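Local coordinates for D-2-hydroxyacid dehydrogensase protein (PDB 4LSW) that probably catalyses the NAD(P)-dependent interconversion of D-2-hydroxyacids and 2-oxoacids, as in other members of the D-isomer-specific 2-hydroxyacid dehydrogenase family, at residues A[195-209]-A[223-237]. Residues are numbered along the deposited sequence; the frame is centred on the assembly and turned at random.
Sequences ARDVDFLFVTLAASA and LGPEGMLINISRASN
Ile-230 can be followed outward from the strand pair it shares with Phe-202. Its CB lies 3.8 Å from CD2 of the Phe-202 ring, and CG2 also stays above the ring plane, beyond the rim, touching CD2 and CE2. CG1 reaches CE2, and chi2, at 96° far from a staggered value, turns CD1 over the ring centre, 4.0 Å from the centroid and 10° off the normal, a CH-pi contact; CD1 also meets Leu-201 O and Phe-200 CB. On the same sheet face, Met-228 meets Phe-200 differently: SD lies in the ring plane, 5.2 Å from the centroid, a Met-aromatic contact at the edge. Helix 101-116 covers this face through Met-112, which both phenylalanine side chains touch. On the reverse face Leu-201 CD2 and Val-203 CG2 both pack on CD1 of Leu-229.

Parallel pairing holds strands 200-203 and 228-231 in register: Met-228 N donates to Asp-199 O in a more bent first bond, then Leu-201 N to Met-228 O, Ile-230 N to Leu-201 O (2.8 Å, 174°), and Val-203 N to Ile-230 O.

Beyond the strand ends, the Asn-237 amide grips the 207-209 loop backbone twice, ND2 donating to Ala-207 O (2.9 Å) and OD1 accepting from Ala-209 N (2.9 Å). Thr-204 OG1 bonds Leu-151 O and Gly-152 O, the latter in a GxGxxG-type sequence. With helix 217-223 as crossover, this is a beta-alpha-beta unit of a Rossmann-type domain, consistent with NAD binding.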
ATOM      1  N   ALA A 195      -0.708   2.826  21.478  1.00  6.08           N
ATOM      2  CA  ALA A 195      -1.906   2.002  21.472  1.00  4.70           C
ATOM      3  C   ALA A 195      -2.685   2.070  22.779  1.00  6.21           C
ATOM      4  O   ALA A 195      -3.924   2.039  22.788  1.00  6.81           O
ATOM      5  CB  ALA A 195      -1.515   0.567  21.172  1.00  5.04           C
ATOM      6  N   ARG A 196      -1.951   2.129  23.889  1.00  5.87           N
ATOM      7  CA  ARG A 196      -2.560   2.134  25.212  1.00  7.25           C
ATOM      8  C   ARG A 196      -3.622   3.220  25.380  1.00  8.14           C
ATOM      9  O   ARG A 196      -4.660   2.986  26.004  1.00  7.79           O
ATOM     10  CB  ARG A 196      -1.478   2.284  26.289  1.00 11.07           C
ATOM     11  CG  ARG A 196      -2.025   2.230  27.713  1.00 13.83           C
ATOM     12  CD  ARG A 196      -0.945   2.522  28.748  1.00 19.75           C
ATOM     13  NE  ARG A 196      -0.189   3.726  28.409  1.00 28.75           N
ATOM     14  CZ  ARG A 196      -0.320   4.901  29.019  1.00 27.91           C
ATOM     15  NH1 ARG A 196      -1.179   5.042  30.023  1.00 38.29           N
ATOM     16  NH2 ARG A 196       0.419   5.939  28.635  1.00 23.97           N
ATOM     17  N   ASP A 197      -3.357   4.390  24.811  1.00  7.51           N
ATOM     18  CA  ASP A 197      -4.186   5.569  25.042  1.00  8.55           C
ATOM     19  C   ASP A 197      -5.161   5.891  23.914  1.00  8.29           C
ATOM     20  O   ASP A 197      -5.700   6.995  23.879  1.00  7.36           O
ATOM     21  CB  ASP A 197      -3.303   6.797  25.293  1.00 10.21           C
ATOM     22  CG  ASP A 197      -2.474   6.671  26.548  1.00 16.82           C
ATOM     23  OD1 ASP A 197      -2.909   5.952  27.464  1.00 14.68           O
ATOM     24  OD2 ASP A 197      -1.387   7.287  26.608  1.00 17.23           O
ATOM     25  N   VAL A 198      -5.384   4.963  22.988  1.00  5.68           N
ATOM     26  CA  VAL A 198      -6.313   5.245  21.879  1.00  4.35           C
ATOM     27  C   VAL A 198      -7.392   4.190  21.693  1.00  5.03           C
ATOM     28  O   VAL A 198      -7.251   3.055  22.151  1.00  6.85           O
ATOM     29  CB  VAL A 198      -5.588   5.482  20.527  1.00  5.73           C
ATOM     30  CG1 VAL A 198      -4.571   6.580  20.658  1.00  5.25           C
ATOM     31  CG2 VAL A 198      -4.934   4.189  20.025  1.00  5.00           C
ATOM     32  N   ASP A 199      -8.462   4.577  20.996  1.00  5.43           N
ATOM     33  CA  ASP A 199      -9.577   3.705  20.702  1.00  5.46           C
ATOM     34  C   ASP A 199      -9.469   3.095  19.303  1.00  4.72           C
ATOM     35  O   ASP A 199     -10.054   2.051  19.033  1.00  5.57           O
ATOM     36  CB  ASP A 199     -10.884   4.495  20.831  1.00  7.17           C
ATOM     37  CG  ASP A 199     -11.021   5.156  22.190  1.00  8.02           C
ATOM     38  OD1 ASP A 199     -11.075   4.403  23.179  1.00  7.91           O
ATOM     39  OD2 ASP A 199     -11.048   6.407  22.285  1.00  6.96           O
ATOM     40  N   PHE A 200      -8.719   3.757  18.426  1.00  4.99           N
ATOM     41  CA  PHE A 200      -8.546   3.344  17.040  1.00  4.02           C
ATOM     42  C   PHE A 200      -7.079   3.539  16.717  1.00  5.36           C
ATOM     43  O   PHE A 200      -6.538   4.605  16.993  1.00  5.35           O
ATOM     44  CB  PHE A 200      -9.366   4.240  16.099  1.00  3.64           C
ATOM     45  CG  PHE A 200     -10.831   4.303  16.422  1.00  4.50           C
ATOM     46  CD1 PHE A 200     -11.707   3.361  15.903  1.00  5.35           C
ATOM     47  CD2 PHE A 200     -11.337   5.314  17.232  1.00  5.88           C
ATOM     48  CE1 PHE A 200     -13.074   3.423  16.183  1.00  4.46           C
ATOM     49  CE2 PHE A 200     -12.702   5.373  17.526  1.00  6.85           C
ATOM     50  CZ  PHE A 200     -13.566   4.437  16.996  1.00  6.68           C
ATOM     51  N   LEU A 201      -6.430   2.518  16.168  1.00  4.68           N
ATOM     52  CA  LEU A 201      -5.013   2.623  15.796  1.00  4.27           C
ATOM     53  C   LEU A 201      -4.842   2.332  14.313  1.00  5.64           C
ATOM     54  O   LEU A 201      -5.202   1.242  13.842  1.00  6.23           O
ATOM     55  CB  LEU A 201      -4.164   1.625  16.593  1.00  4.99           C
ATOM     56  CG  LEU A 201      -2.665   1.603  16.289  1.00  5.02           C
ATOM     57  CD1 LEU A 201      -2.018   2.927  16.657  1.00  7.20           C
ATOM     58  CD2 LEU A 201      -1.983   0.451  17.027  1.00  7.38           C
ATOM     59  N   PHE A 202      -4.320   3.303  13.581  1.00  4.48           N
ATOM     60  CA  PHE A 202      -4.077   3.137  12.153  1.00  5.33           C
ATOM     61  C   PHE A 202      -2.632   2.750  11.931  1.00  6.09           C
ATOM     62  O   PHE A 202      -1.727   3.417  12.438  1.00  5.94           O
ATOM     63  CB  PHE A 202      -4.359   4.453  11.414  1.00  4.41           C
ATOM     64  CG  PHE A 202      -5.814   4.813  11.356  1.00  4.02           C
ATOM     65  CD1 PHE A 202      -6.432   5.455  12.429  1.00  5.90           C
ATOM     66  CD2 PHE A 202      -6.568   4.496  10.239  1.00  4.57           C
ATOM     67  CE1 PHE A 202      -7.778   5.787  12.383  1.00  5.40           C
ATOM     68  CE2 PHE A 202      -7.917   4.831  10.192  1.00  6.19           C
ATOM     69  CZ  PHE A 202      -8.516   5.473  11.260  1.00  6.01           C
ATOM     70  N   VAL A 203      -2.409   1.692  11.161  1.00  6.05           N
ATOM     71  CA  VAL A 203      -1.053   1.283  10.822  1.00  5.80           C
ATOM     72  C   VAL A 203      -0.734   1.775   9.419  1.00  9.25           C
ATOM     73  O   VAL A 203      -1.290   1.283   8.424  1.00  8.57           O
ATOM     74  CB  VAL A 203      -0.886  -0.230  10.907  1.00  7.27           C
ATOM     75  CG1 VAL A 203       0.563  -0.610  10.633  1.00 11.25           C
ATOM     76  CG2 VAL A 203      -1.311  -0.711  12.277  1.00  8.26           C
ATOM     77  N   THR A 204       0.127   2.786   9.368  1.00 10.07           N
ATOM     78  CA  THR A 204       0.471   3.485   8.138  1.00 10.06           C
ATOM     79  C   THR A 204       1.987   3.610   8.073  1.00 14.23           C
ATOM     80  O   THR A 204       2.534   4.688   7.872  1.00 16.68           O
ATOM     81  CB  THR A 204      -0.213   4.874   8.081  1.00  8.94           C
ATOM     82  OG1 THR A 204      -0.030   5.557   9.326  1.00 11.63           O
ATOM     83  CG2 THR A 204      -1.702   4.712   7.855  1.00 12.03           C
ATOM     84  N   LEU A 205       2.651   2.475   8.265  1.00 11.52           N
ATOM     85  CA  LEU A 205       4.106   2.376   8.195  1.00 15.72           C
ATOM     86  C   LEU A 205       4.529   2.054   6.770  1.00 21.22           C
ATOM     87  O   LEU A 205       4.189   0.995   6.244  1.00 24.11           O
ATOM     88  CB  LEU A 205       4.597   1.261   9.113  1.00 17.01           C
ATOM     89  CG  LEU A 205       4.490   1.481  10.615  1.00 18.33           C
ATOM     90  CD1 LEU A 205       4.678   0.161  11.365  1.00 21.18           C
ATOM     91  CD2 LEU A 205       5.516   2.514  11.073  1.00 21.15           C
ATOM     92  N   ALA A 206       5.284   2.961   6.160  1.00 20.57           N
ATOM     93  CA  ALA A 206       5.656   2.834   4.754  1.00 27.74           C
ATOM     94  C   ALA A 206       6.764   1.806   4.540  1.00 28.86           C
ATOM     95  O   ALA A 206       6.818   1.149   3.495  1.00 30.43           O
ATOM     96  CB  ALA A 206       6.055   4.190   4.184  1.00 27.73           C
ATOM     97  N   ALA A 207       7.639   1.660   5.529  1.00 28.55           N
ATOM     98  CA  ALA A 207       8.734   0.696   5.434  1.00 30.76           C
ATOM     99  C   ALA A 207       8.643  -0.359   6.533  1.00 31.37           C
ATOM    100  O   ALA A 207       7.727  -0.330   7.355  1.00 29.52           O
ATOM    101  CB  ALA A 207      10.075   1.413   5.500  1.00 30.46           C
ATOM    102  N   SER A 208       9.596  -1.289   6.537  1.00 29.32           N
ATOM    103  CA  SER A 208       9.697  -2.271   7.604  1.00 29.28           C
ATOM    104  C   SER A 208       9.972  -1.542   8.915  1.00 29.11           C
ATOM    105  O   SER A 208      10.954  -0.811   9.032  1.00 33.76           O
ATOM    106  CB  SER A 208      10.812  -3.272   7.306  1.00 39.21           C
ATOM    107  OG  SER A 208      10.789  -3.663   5.947  1.00 40.35           O
ATOM    108  N   ALA A 209       9.093  -1.739   9.893  1.00 27.34           N
ATOM    109  CA  ALA A 209       9.141  -0.981  11.139  1.00 28.39           C
ATOM    110  C   ALA A 209      10.412  -1.220  11.953  1.00 30.35           C
ATOM    111  O   ALA A 209      11.030  -2.279  11.861  1.00 31.29           O
ATOM    112  CB  ALA A 209       7.907  -1.290  11.986  1.00 29.19           C
ATOM    113  N   LEU A 223      -3.788  -1.948  22.741  1.00  5.45           N
ATOM    114  CA  LEU A 223      -4.899  -1.383  21.988  1.00  4.45           C
ATOM    115  C   LEU A 223      -6.212  -1.782  22.663  1.00  6.17           C
ATOM    116  O   LEU A 223      -7.111  -0.954  22.815  1.00  5.58           O
ATOM    117  CB  LEU A 223      -4.841  -1.838  20.530  1.00  5.50           C
ATOM    118  CG  LEU A 223      -5.865  -1.260  19.556  1.00  5.06           C
ATOM    119  CD1 LEU A 223      -5.953   0.255  19.746  1.00  5.38           C
ATOM    120  CD2 LEU A 223      -5.461  -1.630  18.149  1.00  5.27           C
ATOM    121  N   GLY A 224      -6.321  -3.039  23.076  1.00  6.11           N
ATOM    122  CA  GLY A 224      -7.304  -3.395  24.084  1.00  7.47           C
ATOM    123  C   GLY A 224      -8.646  -3.911  23.604  1.00  7.79           C
ATOM    124  O   GLY A 224      -8.941  -3.925  22.404  1.00  6.49           O
ATOM    125  N   PRO A 225      -9.476  -4.342  24.558  1.00  6.99           N
ATOM    126  CA  PRO A 225     -10.696  -5.096  24.239  1.00  6.11           C
ATOM    127  C   PRO A 225     -11.772  -4.300  23.533  1.00 10.04           C
ATOM    128  O   PRO A 225     -12.694  -4.896  22.967  1.00 10.68           O
ATOM    129  CB  PRO A 225     -11.206  -5.551  25.621  1.00  8.39           C
ATOM    130  CG  PRO A 225     -10.529  -4.654  26.610  1.00  9.08           C
ATOM    131  CD  PRO A 225      -9.186  -4.341  26.002  1.00  6.23           C
ATOM    132  N   GLU A 226     -11.669  -2.978  23.584  1.00  8.96           N
ATOM    133  CA  GLU A 226     -12.591  -2.131  22.844  1.00  8.47           C
ATOM    134  C   GLU A 226     -11.850  -1.235  21.867  1.00 10.98           C
ATOM    135  O   GLU A 226     -12.393  -0.236  21.391  1.00 11.45           O
ATOM    136  CB  GLU A 226     -13.464  -1.328  23.804  1.00 10.99           C
ATOM    137  CG  GLU A 226     -14.330  -2.251  24.662  1.00 10.89           C
ATOM    138  CD  GLU A 226     -15.324  -1.536  25.546  1.00 19.61           C
ATOM    139  OE1 GLU A 226     -15.559  -0.326  25.350  1.00 21.12           O
ATOM    140  OE2 GLU A 226     -15.879  -2.201  26.448  1.00 29.95           O
ATOM    141  N   GLY A 227     -10.606  -1.593  21.571  1.00  7.27           N
ATOM    142  CA  GLY A 227      -9.842  -0.890  20.571  1.00  7.43           C
ATOM    143  C   GLY A 227      -9.996  -1.540  19.219  1.00  5.80           C
ATOM    144  O   GLY A 227     -10.403  -2.700  19.110  1.00  7.90           O
ATOM    145  N   MET A 228      -9.662  -0.783  18.178  1.00  5.13           N
ATOM    146  CA  MET A 228      -9.766  -1.237  16.807  1.00  5.85           C
ATOM    147  C   MET A 228      -8.455  -0.984  16.074  1.00  6.25           C
ATOM    148  O   MET A 228      -7.900   0.116  16.140  1.00  6.24           O
ATOM    149  CB  MET A 228     -10.904  -0.494  16.102  1.00  7.02           C
ATOM    150  CG  MET A 228     -11.026  -0.883  14.652  1.00  4.52           C
ATOM    151  SD  MET A 228     -12.191   0.124  13.721  1.00  7.82           S
ATOM    152  CE  MET A 228     -13.633  -0.063  14.746  1.00  8.61           C
ATOM    153  N   LEU A 229      -7.966  -2.003  15.377  1.00  6.14           N
ATOM    154  CA  LEU A 229      -6.769  -1.889  14.562  1.00  5.57           C
ATOM    155  C   LEU A 229      -7.160  -1.741  13.095  1.00  7.30           C
ATOM    156  O   LEU A 229      -7.935  -2.551  12.583  1.00  7.65           O
ATOM    157  CB  LEU A 229      -5.904  -3.145  14.739  1.00  6.84           C
ATOM    158  CG  LEU A 229      -4.546  -3.117  14.031  1.00  8.90           C
ATOM    159  CD1 LEU A 229      -3.578  -2.141  14.708  1.00 11.33           C
ATOM    160  CD2 LEU A 229      -3.950  -4.529  13.962  1.00 12.02           C
ATOM    161  N   ILE A 230      -6.653  -0.703  12.428  1.00  4.74           N
ATOM    162  CA  ILE A 230      -6.921  -0.525  11.006  1.00  5.54           C
ATOM    163  C   ILE A 230      -5.613  -0.595  10.249  1.00  6.39           C
ATOM    164  O   ILE A 230      -4.727   0.210  10.485  1.00  5.93           O
ATOM    165  CB  ILE A 230      -7.607   0.834  10.696  1.00  4.27           C
ATOM    166  CG1 ILE A 230      -8.917   0.976  11.480  1.00  6.15           C
ATOM    167  CG2 ILE A 230      -7.860   0.980   9.194  1.00  6.69           C
ATOM    168  CD1 ILE A 230      -8.779   1.765  12.783  1.00  6.95           C
ATOM    169  N   ASN A 231      -5.476  -1.570   9.356  1.00  5.57           N
ATOM    170  CA  ASN A 231      -4.252  -1.689   8.591  1.00  5.99           C
ATOM    171  C   ASN A 231      -4.425  -1.455   7.102  1.00  8.37           C
ATOM    172  O   ASN A 231      -5.173  -2.190   6.437  1.00  9.36           O
ATOM    173  CB  ASN A 231      -3.560  -3.032   8.807  1.00  7.53           C
ATOM    174  CG  ASN A 231      -2.196  -3.045   8.196  1.00  8.26           C
ATOM    175  OD1 ASN A 231      -1.602  -1.989   7.956  1.00  7.82           O
ATOM    176  ND2 ASN A 231      -1.687  -4.237   7.902  1.00 13.32           N
ATOM    177  N   ILE A 232      -3.730  -0.434   6.595  1.00  9.10           N
ATOM    178  CA  ILE A 232      -3.718  -0.125   5.153  1.00  8.60           C
ATOM    179  C   ILE A 232      -2.290  -0.063   4.591  1.00 10.65           C
ATOM    180  O   ILE A 232      -2.071   0.415   3.472  1.00 16.74           O
ATOM    181  CB  ILE A 232      -4.465   1.196   4.845  1.00 10.48           C
ATOM    182  CG1 ILE A 232      -3.934   2.329   5.732  1.00 12.24           C
ATOM    183  CG2 ILE A 232      -5.966   1.014   5.026  1.00 10.91           C
ATOM    184  CD1 ILE A 232      -4.628   3.668   5.519  1.00 13.60           C
ATOM    185  N   SER A 233      -1.323  -0.566   5.363  1.00  9.02           N
ATOM    186  CA  SER A 233       0.086  -0.615   4.957  1.00 11.64           C
ATOM    187  C   SER A 233       0.572  -2.058   5.024  1.00 13.09           C
ATOM    188  O   SER A 233      -0.214  -2.932   5.307  1.00 16.14           O
ATOM    189  CB  SER A 233       0.935   0.268   5.872  1.00 12.64           C
ATOM    190  OG  SER A 233       0.912  -0.224   7.203  1.00 16.51           O
ATOM    191  N   ARG A 234       1.857  -2.309   4.806  1.00 15.79           N
ATOM    192  CA  ARG A 234       2.308  -3.686   4.554  1.00 15.08           C
ATOM    193  C   ARG A 234       1.950  -4.719   5.630  1.00 17.36           C
ATOM    194  O   ARG A 234       1.865  -4.403   6.821  1.00 18.11           O
ATOM    195  CB  ARG A 234       3.807  -3.712   4.270  1.00 21.31           C
ATOM    196  CG  ARG A 234       4.653  -3.174   5.400  1.00 22.66           C
ATOM    197  CD  ARG A 234       6.120  -3.132   5.006  1.00 27.03           C
ATOM    198  NE  ARG A 234       6.362  -2.243   3.872  1.00 32.08           N
ATOM    199  CZ  ARG A 234       7.570  -1.926   3.412  1.00 38.23           C
ATOM    200  NH1 ARG A 234       8.652  -2.424   3.994  1.00 39.15           N
ATOM    201  NH2 ARG A 234       7.702  -1.104   2.378  1.00 37.22           N
ATOM    202  N   ALA A 235       1.746  -5.960   5.197  1.00 16.51           N
ATOM    203  CA  ALA A 235       1.346  -7.030   6.101  1.00 16.20           C
ATOM    204  C   ALA A 235       2.447  -7.392   7.092  1.00 16.95           C
ATOM    205  O   ALA A 235       2.153  -7.775   8.224  1.00 13.68           O
ATOM    206  CB  ALA A 235       0.918  -8.263   5.310  1.00 16.44           C
ATOM    207  N   SER A 236       3.704  -7.260   6.669  1.00 16.10           N
ATOM    208  CA  SER A 236       4.850  -7.716   7.469  1.00 17.59           C
ATOM    209  C   SER A 236       5.003  -7.000   8.813  1.00 19.53           C
ATOM    210  O   SER A 236       5.693  -7.484   9.714  1.00 23.09           O
ATOM    211  CB  SER A 236       6.155  -7.600   6.672  1.00 17.69           C
ATOM    212  OG  SER A 236       6.413  -6.263   6.280  1.00 22.04           O
ATOM    213  N   ASN A 237       4.359  -5.849   8.951  1.00 17.95           N
ATOM    214  CA  ASN A 237       4.492  -5.079  10.179  1.00 20.94           C
ATOM    215  C   ASN A 237       3.496  -5.450  11.265  1.00 16.90           C
ATOM    216  O   ASN A 237       3.517  -4.875  12.357  1.00 19.52           O
ATOM    217  CB  ASN A 237       4.438  -3.590   9.884  1.00 22.38           C
ATOM    218  CG  ASN A 237       5.763  -3.059   9.391  1.00 24.25           C
ATOM    219  OD1 ASN A 237       6.824  -3.575   9.756  1.00 28.14           O
ATOM    220  ND2 ASN A 237       5.715  -2.032   8.561  1.00 21.14           N
TER
HETATM  221  O   HOH W   1     -12.649   1.091  18.808  1.00 10.89           O
HETATM  222  O   HOH W   2     -12.323   1.969  23.357  1.00 16.71           O
HETATM  223  O   HOH W   3       3.860  -0.181   4.121  1.00 24.11           O